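Local coordinates for protein N-acyl homoserine lactonase (Bacillus thuringiensis, PDB 4J5H) that hydrolyses the lactone ring of N-acyl-L-homoserine lactones of short and long acyl chain, using two bound zinc ions, at residues G56-A61 with E140-C145; S106-W111 with G172-H177. The protein carries 1 engineered substitution. All coordinates share one frame; numbering follows the deposited sequence.

Overall arrangement
The two contacts illustrate how chemistry follows depth in a metallo-beta-lactamase fold. Contact 2 (106-111 with 172-177) is wholly buried, its centre about 8 Å from the centre of the chain, held by a shared zinc ion and a cluster of histidine rings. Contact 1 (56-61 with 140-145), its centre about 13 Å from there and partly buried, relies on a serine-carboxylate bond, a bridging water and a small apolar patch. All four segments are largely loop, with short 3-10 turns in contact 1, and both contacts touch N-decanoyl-L-homoserine, contact 2 at its polar head and contact 1 along its acyl tail. They meet where Met57 packs on the engineered Trp111 and Tyr141 on the Leu109 carbonyl.

Contact 1 (G56-A61 with E140-C145); sequences GMPESA and EYMKEC. With 1K4 (N-decanoyl-L-homoserine), chain D.
Glu144 OE2 is gripped twice where these two loops meet. Ser60 OG donates to Glu144 OE2 over 3.0 Å, arriving on the syn side but 33° out of the carboxylate plane, and a water donates to the same oxygen. That water also gives a proton to Glu59 OE1 and accepts one from Ser60 N, so it ties the carboxylate to both the backbone and a side chain of the facing turn. With Glu59 OE1 and Glu144 OE2 4.9 Å apart, the shared water may ease the repulsion of like charges. The glutamate chain bends at chi2 (97°), which carries its carboxylate over to the serine. Nearby, Pro58 CB lies against Glu144 CG at 4.0 Å. Met142 crosses the proline at about a right angle, its SD 4.1 Å from Pro58 CG, while the bend at chi3 sends Met142 CE on to within 3.9 Å of Ser60 OG. The methionine faces two ways, since its CG also lies 4.0 Å from CAH of the decanoyl chain and lines the acyl pocket. The contact joins the loop after strand 49-53 to the one after helix 129-135, with Pro58 and Met142 both touching the engineered Trp111 of helix 111-114.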
loop_
_atom_site.group_PDB
_atom_site.type_symbol
_atom_site.label_atom_id
_atom_site.label_comp_id
_atom_site.label_asym_id
_atom_site.label_seq_id
_atom_site.Cartn_x
_atom_site.Cartn_y
_atom_site.Cartn_z
ATOM N N GLY A 56 5.407 -5.241 0.814
ATOM C CA GLY A 56 6.700 -4.744 0.351
ATOM C C GLY A 56 7.084 -5.206 -1.048
ATOM O O GLY A 56 6.242 -5.524 -1.900
ATOM N N MET A 57 8.389 -5.214 -1.276
ATOM C CA MET A 57 8.992 -5.382 -2.598
ATOM C C MET A 57 9.440 -6.821 -2.812
ATOM O O MET A 57 9.665 -7.559 -1.838
ATOM C CB MET A 57 10.170 -4.417 -2.734
ATOM C CG MET A 57 9.707 -2.966 -2.875
ATOM S SD MET A 57 11.024 -1.737 -2.857
ATOM C CE MET A 57 11.498 -1.777 -1.140
ATOM N N PRO A 58 9.579 -7.230 -4.083
ATOM C CA PRO A 58 9.954 -8.620 -4.346
ATOM C C PRO A 58 11.443 -8.893 -4.109
ATOM O O PRO A 58 12.255 -7.965 -4.086
ATOM C CB PRO A 58 9.649 -8.773 -5.810
ATOM C CG PRO A 58 9.830 -7.424 -6.385
ATOM C CD PRO A 58 9.413 -6.454 -5.320
ATOM N N GLU A 59 11.805 -10.156 -3.931
ATOM C CA GLU A 59 13.216 -10.492 -3.647
ATOM C C GLU A 59 14.145 -10.033 -4.759
ATOM O O GLU A 59 15.319 -9.760 -4.502
ATOM C CB GLU A 59 13.424 -11.969 -3.381
ATOM C CG GLU A 59 13.029 -12.885 -4.498
ATOM C CD GLU A 59 14.070 -13.064 -5.610
ATOM O OE1 GLU A 59 13.631 -13.160 -6.763
ATOM O OE2 GLU A 59 15.295 -13.105 -5.363
ATOM N N SER A 60 13.627 -9.964 -5.982
ATOM C CA SER A 60 14.421 -9.526 -7.116
ATOM C C SER A 60 14.886 -8.080 -6.987
ATOM O O SER A 60 15.828 -7.671 -7.689
ATOM C CB SER A 60 13.617 -9.685 -8.420
ATOM O OG SER A 60 12.414 -8.916 -8.349
ATOM N N ALA A 61 14.225 -7.302 -6.121
ATOM C CA ALA A 61 14.632 -5.925 -5.855
ATOM C C ALA A 61 15.777 -5.808 -4.829
ATOM O O ALA A 61 16.335 -4.749 -4.675
ATOM C CB ALA A 61 13.418 -5.111 -5.405
ATOM N N GLU A 140 2.184 -3.181 -16.213
ATOM C CA GLU A 140 2.765 -2.621 -14.988
ATOM C C GLU A 140 2.764 -3.597 -13.802
ATOM O O GLU A 140 3.131 -3.216 -12.685
ATOM C CB GLU A 140 2.106 -1.283 -14.613
ATOM C CG GLU A 140 0.662 -1.328 -14.139
ATOM C CD GLU A 140 -0.374 -1.237 -15.248
ATOM O OE1 GLU A 140 -1.542 -0.929 -14.924
ATOM O OE2 GLU A 140 -0.041 -1.449 -16.447
ATOM N N TYR A 141 2.324 -4.840 -14.024
ATOM C CA TYR A 141 2.324 -5.860 -12.973
ATOM C C TYR A 141 3.408 -6.894 -13.152
ATOM O O TYR A 141 3.563 -7.480 -14.246
ATOM C CB TYR A 141 0.959 -6.537 -12.885
ATOM C CG TYR A 141 -0.114 -5.560 -12.404
ATOM C CD1 TYR A 141 -0.314 -5.360 -11.055
ATOM C CD2 TYR A 141 -0.849 -4.788 -13.310
ATOM C CE1 TYR A 141 -1.252 -4.463 -10.615
ATOM C CE2 TYR A 141 -1.806 -3.897 -12.877
ATOM C CZ TYR A 141 -2.016 -3.761 -11.530
ATOM O OH TYR A 141 -2.936 -2.853 -11.051
ATOM N N MET A 142 4.172 -7.094 -12.078
ATOM C CA MET A 142 5.239 -8.089 -12.056
ATOM C C MET A 142 4.638 -9.446 -11.736
ATOM O O MET A 142 3.678 -9.532 -10.963
ATOM C CB MET A 142 6.274 -7.734 -10.988
ATOM C CG MET A 142 7.042 -6.450 -11.218
ATOM S SD MET A 142 8.397 -6.241 -10.054
ATOM C CE MET A 142 9.596 -7.449 -10.546
ATOM N N LYS A 143 5.243 -10.511 -12.270
ATOM C CA LYS A 143 4.770 -11.883 -12.031
ATOM C C LYS A 143 4.670 -12.232 -10.537
ATOM O O LYS A 143 3.774 -12.985 -10.109
ATOM C CB LYS A 143 5.696 -12.893 -12.742
ATOM C CG LYS A 143 7.132 -12.972 -12.185
ATOM C CD LYS A 143 8.063 -13.854 -13.030
ATOM C CE LYS A 143 9.535 -13.715 -12.649
ATOM N NZ LYS A 143 10.459 -14.088 -13.754
ATOM N N GLU A 144 5.592 -11.665 -9.763
ATOM C CA GLU A 144 5.697 -11.930 -8.340
ATOM C C GLU A 144 4.469 -11.434 -7.589
ATOM O O GLU A 144 4.224 -11.854 -6.448
ATOM C CB GLU A 144 6.904 -11.200 -7.721
ATOM C CG GLU A 144 8.267 -11.716 -8.158
ATOM C CD GLU A 144 8.896 -10.923 -9.296
ATOM O OE1 GLU A 144 8.154 -10.515 -10.238
ATOM O OE2 GLU A 144 10.145 -10.740 -9.249
ATOM N N CYS A 145 3.716 -10.522 -8.205
ATOM C CA CYS A 145 2.569 -9.914 -7.543
ATOM C C CYS A 145 1.238 -10.536 -7.895
ATOM O O CYS A 145 0.214 -10.120 -7.353
ATOM C CB CYS A 145 2.501 -8.449 -7.881
ATOM S SG CYS A 145 3.968 -7.589 -7.300
HETATM O O 1K4 D . 2.339 2.248 -7.053
HETATM C C 1K4 D . 3.458 2.343 -6.533
HETATM O OXT 1K4 D . 3.568 2.365 -5.262
HETATM C CA 1K4 D . 4.659 2.425 -7.458
HETATM C CB 1K4 D . 5.463 3.648 -6.978
HETATM C CAG 1K4 D . 6.881 3.702 -7.496
HETATM O OAD 1K4 D . 7.536 2.475 -7.180
HETATM N N 1K4 D . 4.287 2.679 -8.857
HETATM C CAQ 1K4 D . 3.919 1.658 -9.631
HETATM O OAB 1K4 D . 3.921 0.470 -9.271
HETATM C CAN 1K4 D . 3.484 1.999 -11.024
HETATM C CAM 1K4 D . 3.825 0.914 -12.034
HETATM C CAL 1K4 D . 5.339 0.791 -12.164
HETATM C CAK 1K4 D . 5.744 -0.138 -13.301
HETATM C CAJ 1K4 D . 6.432 -1.397 -12.808
HETATM C CAI 1K4 D . 7.027 -2.141 -14.008
HETATM C CAH 1K4 D . 6.688 -3.625 -13.966
HETATM C CAF 1K4 D . 7.638 -4.502 -14.784
HETATM C CAA 1K4 D . 7.957 -3.951 -16.156
HETATM O O HOH W 1 11.354 -11.800 -7.039
#

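Contact 2 (S106-W111 with G172-H177); sequences SSHLHW and GHSPGH. Engineered in segment 106-111: Trp111 (natural residue Phe). With ZN (zinc ion), chain C; 1K4 (N-decanoyl-L-homoserine), chain D.
His108 and His177 bring the two irregular loops closest, their CA atoms 5.0 Å apart, and His177 CA makes a CH...O contact with Ser107 O at 3.5 Å. A water lies between Ser107 O and Gly176 O, close enough to bond to either carbonyl oxygen. Three histidines converge on one zinc ion through His108 NE2 (2.1 Å), His110 ND1 (2.2 Å) and His173 NE2 (2.1 Å); Asp195 and the product carboxylate oxygen 1K4 O, at 1.9 Å from the zinc, complete the site. His173 reaches the metal with CG anti to its backbone N (chi1 165°), and Ala210 O holds its ND1. His108 is fixed from behind: its ND1 donates almost within the ring plane to Ser107 OG (2.8 Å), itself bonded to Asp54. His177 directs its CD2 edge onto a face of His108, the planes at 62°. Ser174 OG packs against His108 CB and bonds to Glu131. On the product side, the engineered Trp111 donates from NE1 to 1K4 OAD (3.0 Å), while 1K4 CAQ sits over a face of His110. His108 and His110 open the His-X-His-X-Asp-His motif of the metallo-beta-lactamase superfamily; Asp195 also binds the second zinc of this dinuclear site.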
loop_
_atom_site.group_PDB
_atom_site.type_symbol
_atom_site.label_atom_id
_atom_site.label_comp_id
_atom_site.label_asym_id
_atom_site.label_seq_id
_atom_site.Cartn_x
_atom_site.Cartn_y
_atom_site.Cartn_z
ATOM N N SER A 106 -4.223 -6.669 0.454
ATOM C CA SER A 106 -3.477 -6.031 -0.618
ATOM C C SER A 106 -4.220 -4.771 -1.043
ATOM O O SER A 106 -5.314 -4.837 -1.646
ATOM C CB SER A 106 -3.256 -6.936 -1.841
ATOM O OG SER A 106 -2.376 -8.013 -1.558
ATOM N N SER A 107 -3.662 -3.600 -0.754
ATOM C CA SER A 107 -4.287 -2.361 -1.243
ATOM C C SER A 107 -4.466 -2.417 -2.770
ATOM O O SER A 107 -5.468 -1.983 -3.332
ATOM C CB SER A 107 -3.431 -1.142 -0.904
ATOM O OG SER A 107 -2.131 -1.239 -1.466
ATOM N N HIS A 108 -3.437 -2.936 -3.412
ATOM C CA HIS A 108 -3.376 -3.172 -4.797
ATOM C C HIS A 108 -2.136 -4.036 -5.070
ATOM O O HIS A 108 -1.390 -4.362 -4.138
ATOM C CB HIS A 108 -3.399 -1.857 -5.590
ATOM C CG HIS A 108 -2.244 -0.933 -5.402
ATOM N ND1 HIS A 108 -1.769 -0.496 -4.181
ATOM C CD2 HIS A 108 -1.568 -0.237 -6.334
ATOM C CE1 HIS A 108 -0.839 0.415 -4.382
ATOM N NE2 HIS A 108 -0.694 0.584 -5.677
ATOM N N LEU A 109 -1.941 -4.415 -6.338
ATOM C CA LEU A 109 -0.908 -5.400 -6.686
ATOM C C LEU A 109 0.303 -4.801 -7.411
ATOM O O LEU A 109 1.098 -5.529 -8.032
ATOM C CB LEU A 109 -1.552 -6.545 -7.476
ATOM C CG LEU A 109 -2.562 -7.396 -6.701
ATOM C CD1 LEU A 109 -3.196 -8.464 -7.582
ATOM C CD2 LEU A 109 -2.015 -8.002 -5.436
ATOM N N HIS A 110 0.485 -3.483 -7.301
ATOM C CA HIS A 110 1.734 -2.875 -7.716
ATOM C C HIS A 110 2.926 -3.468 -6.966
ATOM O O HIS A 110 2.789 -3.972 -5.865
ATOM C CB HIS A 110 1.689 -1.353 -7.593
ATOM C CG HIS A 110 0.831 -0.692 -8.626
ATOM N ND1 HIS A 110 0.407 0.610 -8.514
ATOM C CD2 HIS A 110 0.336 -1.151 -9.797
ATOM C CE1 HIS A 110 -0.322 0.921 -9.578
ATOM N NE2 HIS A 110 -0.400 -0.139 -10.358
ATOM N N TRP A 111 4.084 -3.370 -7.609
ATOM C CA TRP A 111 5.271 -4.155 -7.273
ATOM C C TRP A 111 5.789 -3.956 -5.855
ATOM O O TRP A 111 6.354 -4.857 -5.266
ATOM C CB TRP A 111 6.371 -3.903 -8.337
ATOM C CG TRP A 111 6.995 -2.553 -8.162
ATOM C CD1 TRP A 111 6.495 -1.345 -8.553
ATOM C CD2 TRP A 111 8.191 -2.272 -7.442
ATOM N NE1 TRP A 111 7.317 -0.326 -8.129
ATOM C CE2 TRP A 111 8.368 -0.870 -7.449
ATOM C CE3 TRP A 111 9.153 -3.076 -6.809
ATOM C CZ2 TRP A 111 9.465 -0.254 -6.841
ATOM C CZ3 TRP A 111 10.236 -2.458 -6.218
ATOM C CH2 TRP A 111 10.372 -1.053 -6.223
ATOM N N GLY A 172 -8.586 3.888 -9.623
ATOM C CA GLY A 172 -8.105 4.989 -10.458
ATOM C C GLY A 172 -6.594 4.939 -10.536
ATOM O O GLY A 172 -6.020 4.798 -11.627
ATOM N N HIS A 173 -5.935 5.000 -9.386
ATOM C CA HIS A 173 -4.499 4.857 -9.399
ATOM C C HIS A 173 -4.124 3.496 -10.006
ATOM O O HIS A 173 -3.139 3.387 -10.776
ATOM C CB HIS A 173 -3.915 5.036 -7.994
ATOM C CG HIS A 173 -2.517 4.551 -7.884
ATOM N ND1 HIS A 173 -1.421 5.222 -8.414
ATOM C CD2 HIS A 173 -2.052 3.401 -7.366
ATOM C CE1 HIS A 173 -0.342 4.491 -8.204
ATOM N NE2 HIS A 173 -0.699 3.398 -7.552
ATOM N N SER A 174 -4.887 2.465 -9.593
ATOM C CA SER A 174 -4.877 1.165 -10.238
ATOM C C SER A 174 -6.315 0.718 -10.393
ATOM O O SER A 174 -7.199 1.300 -9.773
ATOM C CB SER A 174 -4.078 0.161 -9.424
ATOM O OG SER A 174 -4.737 -0.197 -8.213
ATOM N N PRO A 175 -6.573 -0.303 -11.233
ATOM C CA PRO A 175 -7.974 -0.589 -11.558
ATOM C C PRO A 175 -8.821 -1.046 -10.378
ATOM O O PRO A 175 -10.012 -0.830 -10.386
ATOM C CB PRO A 175 -7.872 -1.652 -12.645
ATOM C CG PRO A 175 -6.580 -1.327 -13.330
ATOM C CD PRO A 175 -5.653 -0.950 -12.184
ATOM N N GLY A 176 -8.204 -1.627 -9.356
ATOM C CA GLY A 176 -8.911 -2.058 -8.185
ATOM C C GLY A 176 -8.308 -1.643 -6.870
ATOM O O GLY A 176 -8.336 -2.402 -5.880
ATOM N N HIS A 177 -7.738 -0.449 -6.839
ATOM C CA HIS A 177 -7.113 0.046 -5.649
ATOM C C HIS A 177 -8.140 0.176 -4.516
ATOM O O HIS A 177 -9.281 0.602 -4.753
ATOM C CB HIS A 177 -6.457 1.413 -5.927
ATOM C CG HIS A 177 -5.698 1.946 -4.769
ATOM N ND1 HIS A 177 -6.283 2.624 -3.723
ATOM C CD2 HIS A 177 -4.393 1.805 -4.448
ATOM C CE1 HIS A 177 -5.369 2.890 -2.815
ATOM N NE2 HIS A 177 -4.212 2.400 -3.233
HETATM ZN ZN ZN C . 0.489 1.903 -6.787
HETATM O O 1K4 D . 2.339 2.248 -7.053
HETATM C C 1K4 D . 3.458 2.343 -6.533
HETATM O OXT 1K4 D . 3.568 2.365 -5.262
HETATM C CA 1K4 D . 4.659 2.425 -7.458
HETATM C CB 1K4 D . 5.463 3.648 -6.978
HETATM C CAG 1K4 D . 6.881 3.702 -7.496
HETATM O OAD 1K4 D . 7.536 2.475 -7.180
HETATM N N 1K4 D . 4.287 2.679 -8.857
HETATM C CAQ 1K4 D . 3.919 1.658 -9.631
HETATM O OAB 1K4 D . 3.921 0.470 -9.271
HETATM C CAN 1K4 D . 3.484 1.999 -11.024
HETATM C CAM 1K4 D . 3.825 0.914 -12.034
HETATM C CAL 1K4 D . 5.339 0.791 -12.164
HETATM C CAK 1K4 D . 5.744 -0.138 -13.301
HETATM C CAJ 1K4 D . 6.432 -1.397 -12.808
HETATM C CAI 1K4 D . 7.027 -2.141 -14.008
HETATM C CAH 1K4 D . 6.688 -3.625 -13.966
HETATM C CAF 1K4 D . 7.638 -4.502 -14.784
HETATM C CAA 1K4 D . 7.957 -3.951 -16.156
HETATM O O HOH W 2 -7.092 -4.524 -4.243
#